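Local coordinates for TfuA domain-containing protein (Methanosarcina acetivorans, PDB 6XP8) that takes part in the thioamidation of peptide backbones, probably working together with a YcaO-type enzyme, at residues R2-T7 and K42-I47; R29-E34 and H59-S64; G79-S84 and E99-G104. All coordinates share one frame; numbering follows the deposited sequence.

From the N terminus, strand 3-6 is followed by helix 13-19, strand 23-25, helix 33-38 and strand 43-46, and contact 1 closes this first loop by pairing 2-7 with 42-47 in the sheet. Contact 2 opens before that loop is complete and ends after it, so the two cross: it joins the approach to helix 33-38 with helix 59-67, which follows strand 43-46. Contact 3 comes later, in series with both, and closes a short connection through strand 92-93 between helices 78-86 and 96-102. In space, I47 O probably accepts a hydrogen bond from G79 N, while H59 and I62 pack against R82. Contact 1 joins two strands, contact 2 two helices on one sheet face, contact 3 two more.

Contact 1 of 3, residues R2-T7 and K42-I47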
loop_
_atom_site.group_PDB
_atom_site.type_symbol
_atom_site.label_atom_id
_atom_site.label_comp_id
_atom_site.label_asym_id
_atom_site.label_seq_id
_atom_site.Cartn_x
_atom_site.Cartn_y
_atom_site.Cartn_z
ATOM N N ARG A 2 -14.704 18.928 4.429
ATOM C CA ARG A 2 -13.583 18.416 5.221
ATOM C C ARG A 2 -13.228 16.992 4.794
ATOM O O ARG A 2 -14.117 16.172 4.527
ATOM C CB ARG A 2 -13.917 18.435 6.719
ATOM C CG ARG A 2 -14.133 19.817 7.328
ATOM C CD ARG A 2 -12.921 20.312 8.109
ATOM N NE ARG A 2 -12.054 21.186 7.316
ATOM C CZ ARG A 2 -10.774 20.948 7.026
ATOM N NH1 ARG A 2 -10.162 19.849 7.460
ATOM N NH2 ARG A 2 -10.094 21.821 6.294
ATOM N N ALA A 3 -11.926 16.715 4.731
ATOM C CA ALA A 3 -11.421 15.379 4.408
ATOM C C ALA A 3 -10.747 14.700 5.593
ATOM O O ALA A 3 -10.062 15.349 6.389
ATOM C CB ALA A 3 -10.464 15.434 3.232
ATOM N N VAL A 4 -10.958 13.390 5.688
ATOM C CA VAL A 4 -10.252 12.524 6.633
ATOM C C VAL A 4 -9.496 11.440 5.848
ATOM O O VAL A 4 -10.052 10.829 4.931
ATOM C CB VAL A 4 -11.200 11.968 7.740
ATOM C CG1 VAL A 4 -12.362 11.166 7.159
ATOM C CG2 VAL A 4 -10.436 11.155 8.775
ATOM N N ILE A 5 -8.220 11.245 6.189
ATOM C CA ILE A 5 -7.349 10.277 5.497
ATOM C C ILE A 5 -6.754 9.281 6.482
ATOM O O ILE A 5 -6.134 9.669 7.473
ATOM C CB ILE A 5 -6.186 10.968 4.726
ATOM C CG1 ILE A 5 -6.680 12.115 3.833
ATOM C CG2 ILE A 5 -5.341 9.955 3.951
ATOM C CD1 ILE A 5 -7.538 11.694 2.664
ATOM N N PHE A 6 -6.938 7.996 6.195
ATOM C CA PHE A 6 -6.375 6.932 7.019
ATOM C C PHE A 6 -5.087 6.441 6.377
ATOM O O PHE A 6 -5.121 5.784 5.333
ATOM C CB PHE A 6 -7.388 5.799 7.194
ATOM C CG PHE A 6 -8.671 6.238 7.848
ATOM C CD1 PHE A 6 -8.795 6.225 9.237
ATOM C CD2 PHE A 6 -9.750 6.678 7.080
ATOM C CE1 PHE A 6 -9.975 6.639 9.850
ATOM C CE2 PHE A 6 -10.927 7.105 7.688
ATOM C CZ PHE A 6 -11.041 7.076 9.076
ATOM N N THR A 7 -3.956 6.791 6.996
ATOM C CA THR A 7 -2.622 6.456 6.471
ATOM C C THR A 7 -1.572 6.425 7.603
ATOM O O THR A 7 -1.939 6.382 8.783
ATOM C CB THR A 7 -2.228 7.330 5.233
ATOM O OG1 THR A 7 -1.129 6.728 4.536
ATOM C CG2 THR A 7 -1.892 8.778 5.596
ATOM N N LYS A 42 -16.872 15.144 4.239
ATOM C CA LYS A 42 -17.373 15.018 2.867
ATOM C C LYS A 42 -16.596 14.026 2.005
ATOM O O LYS A 42 -17.152 13.455 1.067
ATOM C CB LYS A 42 -17.447 16.387 2.177
ATOM C CG LYS A 42 -18.564 17.298 2.681
ATOM C CD LYS A 42 -19.951 16.766 2.329
ATOM C CE LYS A 42 -21.007 17.312 3.278
ATOM N NZ LYS A 42 -22.357 16.767 2.956
ATOM N N VAL A 43 -15.312 13.846 2.317
ATOM C CA VAL A 43 -14.454 12.894 1.596
ATOM C C VAL A 43 -13.648 12.066 2.598
ATOM O O VAL A 43 -13.074 12.615 3.546
ATOM C CB VAL A 43 -13.503 13.586 0.572
ATOM C CG1 VAL A 43 -12.692 12.553 -0.205
ATOM C CG2 VAL A 43 -14.275 14.450 -0.422
ATOM N N ILE A 44 -13.642 10.748 2.388
ATOM C CA ILE A 44 -12.764 9.819 3.112
ATOM C C ILE A 44 -11.731 9.262 2.128
ATOM O O ILE A 44 -12.090 8.752 1.071
ATOM C CB ILE A 44 -13.547 8.641 3.755
ATOM C CG1 ILE A 44 -14.565 9.156 4.788
ATOM C CG2 ILE A 44 -12.586 7.634 4.401
ATOM C CD1 ILE A 44 -15.648 8.158 5.165
ATOM N N GLY A 45 -10.457 9.361 2.495
ATOM C CA GLY A 45 -9.388 8.658 1.791
ATOM C C GLY A 45 -8.935 7.471 2.617
ATOM O O GLY A 45 -8.494 7.635 3.758
ATOM N N ILE A 46 -9.077 6.275 2.054
ATOM C CA ILE A 46 -8.553 5.068 2.694
ATOM C C ILE A 46 -7.270 4.701 1.961
ATOM O O ILE A 46 -7.306 4.357 0.781
ATOM C CB ILE A 46 -9.553 3.882 2.680
ATOM C CG1 ILE A 46 -10.882 4.264 3.369
ATOM C CG2 ILE A 46 -8.921 2.662 3.347
ATOM C CD1 ILE A 46 -12.000 3.250 3.181
ATOM N N ILE A 47 -6.139 4.814 2.659
ATOM C CA ILE A 47 -4.854 4.339 2.139
ATOM C C ILE A 47 -4.511 3.042 2.879
ATOM O O ILE A 47 -4.595 1.951 2.305
ATOM C CB ILE A 47 -3.728 5.410 2.230
ATOM C CG1 ILE A 47 -4.126 6.669 1.427
ATOM C CG2 ILE A 47 -2.395 4.838 1.739
ATOM C CD1 ILE A 47 -3.197 7.868 1.546
#
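The carbonyl oxygen of R2 receives two backbone N-H groups of segment 42-47: K42 N at 3.0 Å, and V43 N in a weak bond. From there the pairing becomes regular. V4 N reaches V43 O, G45 N returns to V4 O at 2.9 Å, F6 N bonds to G45 O with an N-H...O angle of 169°, and I47 N closes the series on F6 O. Residues V4 and F6 thus spend both backbone polar groups on segment 42-47, the parallel pattern expected for axes 4.8 Å apart and inclined by 12°.

On the face carrying V4, F6 and I44, CG1 of V4 lies beside CG1 of I44, and I44 CG2 meets the F6 ring at its edge, 3.7 Å from CE2 and in the ring plane. Helix 33-38 covers this side through L33, F36 and V37. On the other face, a chi2 of -67° in I5 turns CD1 back over the backbone of G45, 3.7 Å from its CA. Glycine here leaves the I5 methyl resting directly on the main chain. Beyond it, I5 CG2 touches I47 CD1 at 3.8 Å, and helix 198-215 packs on A3, I5 and V43.

T7 runs alongside I47, with OG1 3.6 Å from I47 CG2, although its hydroxyl has its main partner in D48. With backbone polar groups paired, aliphatic groups on both faces and the F6 ring on one, the chemistry is that of interior strands in a parallel alpha/beta sheet sandwiched by helices.

Contact 2 of 3, residues R29-E34 and H59-S64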
loop_
_atom_site.group_PDB
_atom_site.type_symbol
_atom_site.label_atom_id
_atom_site.label_comp_id
_atom_site.label_asym_id
_atom_site.label_seq_id
_atom_site.Cartn_x
_atom_site.Cartn_y
_atom_site.Cartn_z
ATOM N N ARG A 29 -9.447 0.986 11.032
ATOM C CA ARG A 29 -9.955 -0.230 11.668
ATOM C C ARG A 29 -11.475 -0.250 11.603
ATOM O O ARG A 29 -12.103 0.770 11.314
ATOM C CB ARG A 29 -9.508 -0.325 13.132
ATOM C CG ARG A 29 -8.006 -0.259 13.351
ATOM C CD ARG A 29 -7.620 -0.754 14.736
ATOM N NE ARG A 29 -8.089 0.117 15.817
ATOM C CZ ARG A 29 -7.443 1.191 16.275
ATOM N NH1 ARG A 29 -6.285 1.574 15.747
ATOM N NH2 ARG A 29 -7.967 1.893 17.268
ATOM N N ARG A 30 -12.051 -1.412 11.910
ATOM C CA ARG A 30 -13.500 -1.625 11.914
ATOM C C ARG A 30 -14.245 -0.597 12.781
ATOM O O ARG A 30 -13.838 -0.281 13.904
ATOM C CB ARG A 30 -13.816 -3.069 12.336
ATOM C CG ARG A 30 -15.278 -3.486 12.194
ATOM C CD ARG A 30 -15.505 -4.923 12.646
ATOM N NE ARG A 30 -15.776 -5.814 11.520
ATOM C CZ ARG A 30 -14.848 -6.438 10.795
ATOM N NH1 ARG A 30 -13.561 -6.285 11.061
ATOM N NH2 ARG A 30 -15.216 -7.223 9.791
ATOM N N PHE A 31 -15.316 -0.060 12.201
ATOM C CA PHE A 31 -16.196 0.954 12.803
ATOM C C PHE A 31 -15.535 2.267 13.226
ATOM O O PHE A 31 -15.898 2.877 14.235
ATOM C CB PHE A 31 -17.124 0.338 13.866
ATOM C CG PHE A 31 -18.170 -0.567 13.279
ATOM C CD1 PHE A 31 -19.057 -0.090 12.301
ATOM C CD2 PHE A 31 -18.265 -1.901 13.677
ATOM C CE1 PHE A 31 -20.017 -0.925 11.742
ATOM C CE2 PHE A 31 -19.231 -2.737 13.130
ATOM C CZ PHE A 31 -20.104 -2.249 12.160
ATOM N N GLN A 32 -14.578 2.707 12.412
ATOM C CA GLN A 32 -13.985 4.025 12.559
ATOM C C GLN A 32 -14.566 5.052 11.585
ATOM O O GLN A 32 -14.609 6.244 11.906
ATOM C CB GLN A 32 -12.463 3.965 12.426
ATOM C CG GLN A 32 -11.788 3.260 13.591
ATOM C CD GLN A 32 -10.276 3.352 13.543
ATOM O OE1 GLN A 32 -9.669 3.376 12.472
ATOM N NE2 GLN A 32 -9.662 3.404 14.714
ATOM N N LEU A 33 -15.014 4.588 10.414
ATOM C CA LEU A 33 -15.531 5.481 9.364
ATOM C C LEU A 33 -16.781 6.254 9.773
ATOM O O LEU A 33 -16.882 7.449 9.490
ATOM C CB LEU A 33 -15.822 4.723 8.060
ATOM C CG LEU A 33 -14.723 4.075 7.209
ATOM C CD1 LEU A 33 -15.302 3.737 5.847
ATOM C CD2 LEU A 33 -13.491 4.952 7.035
ATOM N N GLU A 34 -17.718 5.575 10.439
ATOM C CA GLU A 34 -19.019 6.174 10.770
ATOM C C GLU A 34 -18.917 7.395 11.687
ATOM O O GLU A 34 -19.750 8.296 11.584
ATOM C CB GLU A 34 -20.003 5.134 11.329
ATOM C CG GLU A 34 -21.483 5.536 11.258
ATOM C CD GLU A 34 -22.018 5.761 9.846
ATOM O OE1 GLU A 34 -22.919 6.618 9.687
ATOM O OE2 GLU A 34 -21.563 5.086 8.895
ATOM N N HIS A 59 -17.051 -3.845 4.242
ATOM C CA HIS A 59 -17.821 -3.347 3.090
ATOM C C HIS A 59 -19.036 -2.535 3.532
ATOM O O HIS A 59 -19.312 -1.477 2.963
ATOM C CB HIS A 59 -18.276 -4.487 2.163
ATOM C CG HIS A 59 -17.160 -5.191 1.452
ATOM N ND1 HIS A 59 -17.378 -6.286 0.644
ATOM C CD2 HIS A 59 -15.822 -4.969 1.430
ATOM C CE1 HIS A 59 -16.226 -6.705 0.151
ATOM N NE2 HIS A 59 -15.266 -5.926 0.615
ATOM N N ARG A 60 -19.748 -3.037 4.545
ATOM C CA ARG A 60 -20.918 -2.362 5.128
ATOM C C ARG A 60 -20.625 -0.908 5.540
ATOM O O ARG A 60 -21.430 -0.007 5.276
ATOM C CB ARG A 60 -21.487 -3.210 6.291
ATOM C CG ARG A 60 -22.267 -2.480 7.383
ATOM C CD ARG A 60 -23.727 -2.227 7.024
ATOM N NE ARG A 60 -24.283 -1.120 7.812
ATOM C CZ ARG A 60 -25.327 -0.367 7.464
ATOM N NH1 ARG A 60 -25.979 -0.571 6.322
ATOM N NH2 ARG A 60 -25.723 0.607 8.272
ATOM N N GLU A 61 -19.462 -0.695 6.157
ATOM C CA GLU A 61 -19.024 0.628 6.611
ATOM C C GLU A 61 -18.783 1.597 5.458
ATOM O O GLU A 61 -19.178 2.763 5.532
ATOM C CB GLU A 61 -17.732 0.511 7.404
ATOM C CG GLU A 61 -17.797 -0.393 8.616
ATOM C CD GLU A 61 -16.468 -0.436 9.320
ATOM O OE1 GLU A 61 -15.941 0.649 9.635
ATOM O OE2 GLU A 61 -15.956 -1.545 9.545
ATOM N N ILE A 62 -18.116 1.103 4.414
ATOM C CA ILE A 62 -17.809 1.903 3.227
ATOM C C ILE A 62 -19.117 2.246 2.504
ATOM O O ILE A 62 -19.348 3.411 2.168
ATOM C CB ILE A 62 -16.761 1.210 2.312
ATOM C CG1 ILE A 62 -15.387 1.217 3.007
ATOM C CG2 ILE A 62 -16.671 1.890 0.943
ATOM C CD1 ILE A 62 -14.444 0.110 2.577
ATOM N N LEU A 63 -19.973 1.240 2.317
ATOM C CA LEU A 63 -21.288 1.439 1.693
ATOM C C LEU A 63 -22.177 2.433 2.440
ATOM O O LEU A 63 -22.884 3.219 1.799
ATOM C CB LEU A 63 -22.014 0.104 1.487
ATOM C CG LEU A 63 -21.415 -0.868 0.459
ATOM C CD1 LEU A 63 -22.092 -2.229 0.549
ATOM C CD2 LEU A 63 -21.485 -0.323 -0.961
ATOM N N SER A 64 -22.129 2.405 3.776
ATOM C CA SER A 64 -22.859 3.370 4.611
ATOM C C SER A 64 -22.405 4.805 4.319
ATOM O O SER A 64 -23.239 5.698 4.107
ATOM C CB SER A 64 -22.705 3.046 6.104
ATOM O OG SER A 64 -23.428 3.972 6.900
HETATM O O HOH W 1 -13.791 2.032 9.762
HETATM O O HOH W 2 -17.782 2.758 10.425
HETATM O O HOH W 3 -19.524 3.697 8.027
#
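E61 inserts its carboxylate under the type II turn R29-Q32, and it has the most surface buried here. Its chain is extended beyond CG (chi2 180°), which carries OE1 up to F31 N at 2.7 Å; the donor stands above the carboxylate plane, and the N-H...O angle of 130° makes the bond rather bent. Two waters also donate to OE1, one bridging to R29 O and Q32 N, the other to E34 N in helix 33-38, so three donors grip this oxygen. OE2 is held by G58 N.

The F31 ring stacks on the same carboxylate, their planes 22° apart, with its CE1 3.9 Å from E61 CG. L33, pointing toward the helix 59-67, lays CD1 against I62 CG1 at 3.8 Å and so adds an apolar contact beside the polar one. Farther along, S64 OG donates to E34 OE2 at 2.9 Å, and a third water joins that oxygen to E61 O.

L33 and I62 reach inward to I44 and I46 of strand 43-46, while I62 also touches R82 and L86 of helix 78-86; the contact therefore joins two helices packed over one face of the parallel sheet.

Contact 3 of 3, residues G79-S84 and E99-G104; sequences GALRAS and EWYRDG
The two helices come closest near S84 and R102, whose CA atoms are 4.9 Å apart, at the end of helix 96-102. The small serine probably helps the backbones come this close: its CB lies 3.5 Å from Y101 CB, with R102 N just beyond. The serine hydroxyl turns back into its own helix, where chi1 of 78° sets OG between the backbone N and the carbonyl carbon, and it donates to L81 O at 2.6 Å. That bond satisfies the polar atom beside the tyrosine.

Y101 has the most surface covered and lies along helix 78-86. L81 CD1 stands over one face of its ring, 3.9 Å from the centroid and 19° off the normal, a CH-pi contact displaced toward the CE1-CZ side. L81 chi1 of -176° puts CG opposite the backbone N and lets that branch extend over the ring. A80 CB comes to within 4.1 Å of Y101 CD2. The Y101 OH bonds S108 O, which holds the far end of the ring as well. Replacing the tyrosine by an alanine is likely to leave L81 CD1 without its ring partner and S108 O without this hydroxyl, and to open a gap between the helices.

R102 turns away and grips D103 side-on, NE to OD1 at 2.8 Å and NH2 to OD2, a salt bridge along the helix end. G104, with positive phi, completes a Schellman motif there.

Around this packing, A80 and A83 also meet V97 and Y98 of helix 96-102, Y101 touches E111 and V112 of the following loop, and R82 faces helix 59-67; helix 78-86 therefore lies between helices 59-67 and 96-102.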
loop_
_atom_site.group_PDB
_atom_site.type_symbol
_atom_site.label_atom_id
_atom_site.label_comp_id
_atom_site.label_asym_id
_atom_site.label_seq_id
_atom_site.Cartn_x
_atom_site.Cartn_y
_atom_site.Cartn_z
ATOM N N GLY A 79 -6.870 0.490 0.946
ATOM C CA GLY A 79 -7.716 1.271 0.041
ATOM C C GLY A 79 -7.766 0.706 -1.368
ATOM O O GLY A 79 -8.805 0.761 -2.029
ATOM N N ALA A 80 -6.642 0.164 -1.831
ATOM C CA ALA A 80 -6.570 -0.466 -3.157
ATOM C C ALA A 80 -7.399 -1.750 -3.217
ATOM O O ALA A 80 -8.141 -1.965 -4.176
ATOM C CB ALA A 80 -5.126 -0.744 -3.533
ATOM N N LEU A 81 -7.271 -2.579 -2.181
ATOM C CA LEU A 81 -8.020 -3.823 -2.066
ATOM C C LEU A 81 -9.527 -3.561 -2.009
ATOM O O LEU A 81 -10.287 -4.138 -2.790
ATOM C CB LEU A 81 -7.546 -4.632 -0.846
ATOM C CG LEU A 81 -8.169 -6.017 -0.612
ATOM C CD1 LEU A 81 -7.860 -6.972 -1.756
ATOM C CD2 LEU A 81 -7.673 -6.585 0.711
ATOM N N ARG A 82 -9.951 -2.681 -1.104
ATOM C CA ARG A 82 -11.373 -2.345 -0.970
ATOM C C ARG A 82 -11.957 -1.663 -2.210
ATOM O O ARG A 82 -13.092 -1.961 -2.602
ATOM C CB ARG A 82 -11.635 -1.506 0.287
ATOM C CG ARG A 82 -11.492 -2.270 1.594
ATOM C CD ARG A 82 -12.650 -3.217 1.872
ATOM N NE ARG A 82 -12.415 -3.910 3.136
ATOM C CZ ARG A 82 -11.861 -5.112 3.264
ATOM N NH1 ARG A 82 -11.496 -5.822 2.198
ATOM N NH2 ARG A 82 -11.675 -5.614 4.477
ATOM N N ALA A 83 -11.185 -0.778 -2.843
ATOM C CA ALA A 83 -11.661 -0.121 -4.062
ATOM C C ALA A 83 -11.882 -1.134 -5.191
ATOM O O ALA A 83 -12.845 -1.012 -5.948
ATOM C CB ALA A 83 -10.736 0.998 -4.496
ATOM N N SER A 84 -11.024 -2.156 -5.264
ATOM C CA SER A 84 -11.192 -3.225 -6.253
ATOM C C SER A 84 -12.463 -4.050 -6.013
ATOM O O SER A 84 -13.031 -4.617 -6.954
ATOM C CB SER A 84 -9.959 -4.131 -6.305
ATOM O OG SER A 84 -9.932 -5.057 -5.232
ATOM N N GLU A 99 -5.278 -0.844 -9.760
ATOM C CA GLU A 99 -5.366 -1.361 -11.130
ATOM C C GLU A 99 -5.052 -2.857 -11.214
ATOM O O GLU A 99 -5.793 -3.610 -11.856
ATOM C CB GLU A 99 -4.463 -0.563 -12.072
ATOM C CG GLU A 99 -4.968 0.846 -12.364
ATOM C CD GLU A 99 -3.915 1.773 -12.958
ATOM O OE1 GLU A 99 -2.800 1.319 -13.312
ATOM O OE2 GLU A 99 -4.213 2.980 -13.075
ATOM N N TRP A 100 -3.976 -3.279 -10.549
ATOM C CA TRP A 100 -3.587 -4.695 -10.525
ATOM C C TRP A 100 -4.624 -5.599 -9.858
ATOM O O TRP A 100 -4.896 -6.687 -10.359
ATOM C CB TRP A 100 -2.213 -4.887 -9.876
ATOM C CG TRP A 100 -1.059 -4.290 -10.631
ATOM C CD1 TRP A 100 -0.904 -4.222 -11.990
ATOM C CD2 TRP A 100 0.123 -3.715 -10.066
ATOM N NE1 TRP A 100 0.291 -3.624 -12.304
ATOM C CE2 TRP A 100 0.943 -3.301 -11.144
ATOM C CE3 TRP A 100 0.565 -3.494 -8.751
ATOM C CZ2 TRP A 100 2.187 -2.678 -10.948
ATOM C CZ3 TRP A 100 1.803 -2.874 -8.553
ATOM C CH2 TRP A 100 2.595 -2.472 -9.650
ATOM N N TYR A 101 -5.203 -5.147 -8.740
ATOM C CA TYR A 101 -6.293 -5.882 -8.081
ATOM C C TYR A 101 -7.529 -5.966 -8.982
ATOM O O TYR A 101 -8.108 -7.042 -9.146
ATOM C CB TYR A 101 -6.684 -5.236 -6.743
ATOM C CG TYR A 101 -5.860 -5.629 -5.532
ATOM C CD1 TYR A 101 -5.694 -6.977 -5.162
ATOM C CD2 TYR A 101 -5.285 -4.644 -4.714
ATOM C CE1 TYR A 101 -4.942 -7.328 -4.046
ATOM C CE2 TYR A 101 -4.539 -4.986 -3.589
ATOM C CZ TYR A 101 -4.378 -6.324 -3.257
ATOM O OH TYR A 101 -3.644 -6.658 -2.146
ATOM N N ARG A 102 -7.909 -4.821 -9.558
ATOM C CA ARG A 102 -9.063 -4.703 -10.461
ATOM C C ARG A 102 -8.992 -5.699 -11.628
ATOM O O ARG A 102 -9.983 -6.365 -11.946
ATOM C CB ARG A 102 -9.164 -3.259 -10.986
ATOM C CG ARG A 102 -10.355 -2.964 -11.892
ATOM C CD ARG A 102 -10.138 -1.692 -12.706
ATOM N NE ARG A 102 -8.960 -1.785 -13.574
ATOM C CZ ARG A 102 -8.306 -0.747 -14.096
ATOM N NH1 ARG A 102 -8.698 0.500 -13.853
ATOM N NH2 ARG A 102 -7.240 -0.958 -14.859
ATOM N N ASP A 103 -7.806 -5.805 -12.222
ATOM C CA ASP A 103 -7.586 -6.593 -13.438
ATOM C C ASP A 103 -7.132 -8.033 -13.166
ATOM O O ASP A 103 -6.827 -8.790 -14.105
ATOM C CB ASP A 103 -6.589 -5.864 -14.350
ATOM C CG ASP A 103 -7.092 -4.493 -14.803
ATOM O OD1 ASP A 103 -8.319 -4.249 -14.781
ATOM O OD2 ASP A 103 -6.255 -3.654 -15.185
ATOM N N GLY A 104 -7.101 -8.411 -11.888
ATOM C CA GLY A 104 -6.677 -9.751 -11.467
ATOM C C GLY A 104 -5.205 -10.051 -11.682
ATOM O O GLY A 104 -4.810 -11.219 -11.717
#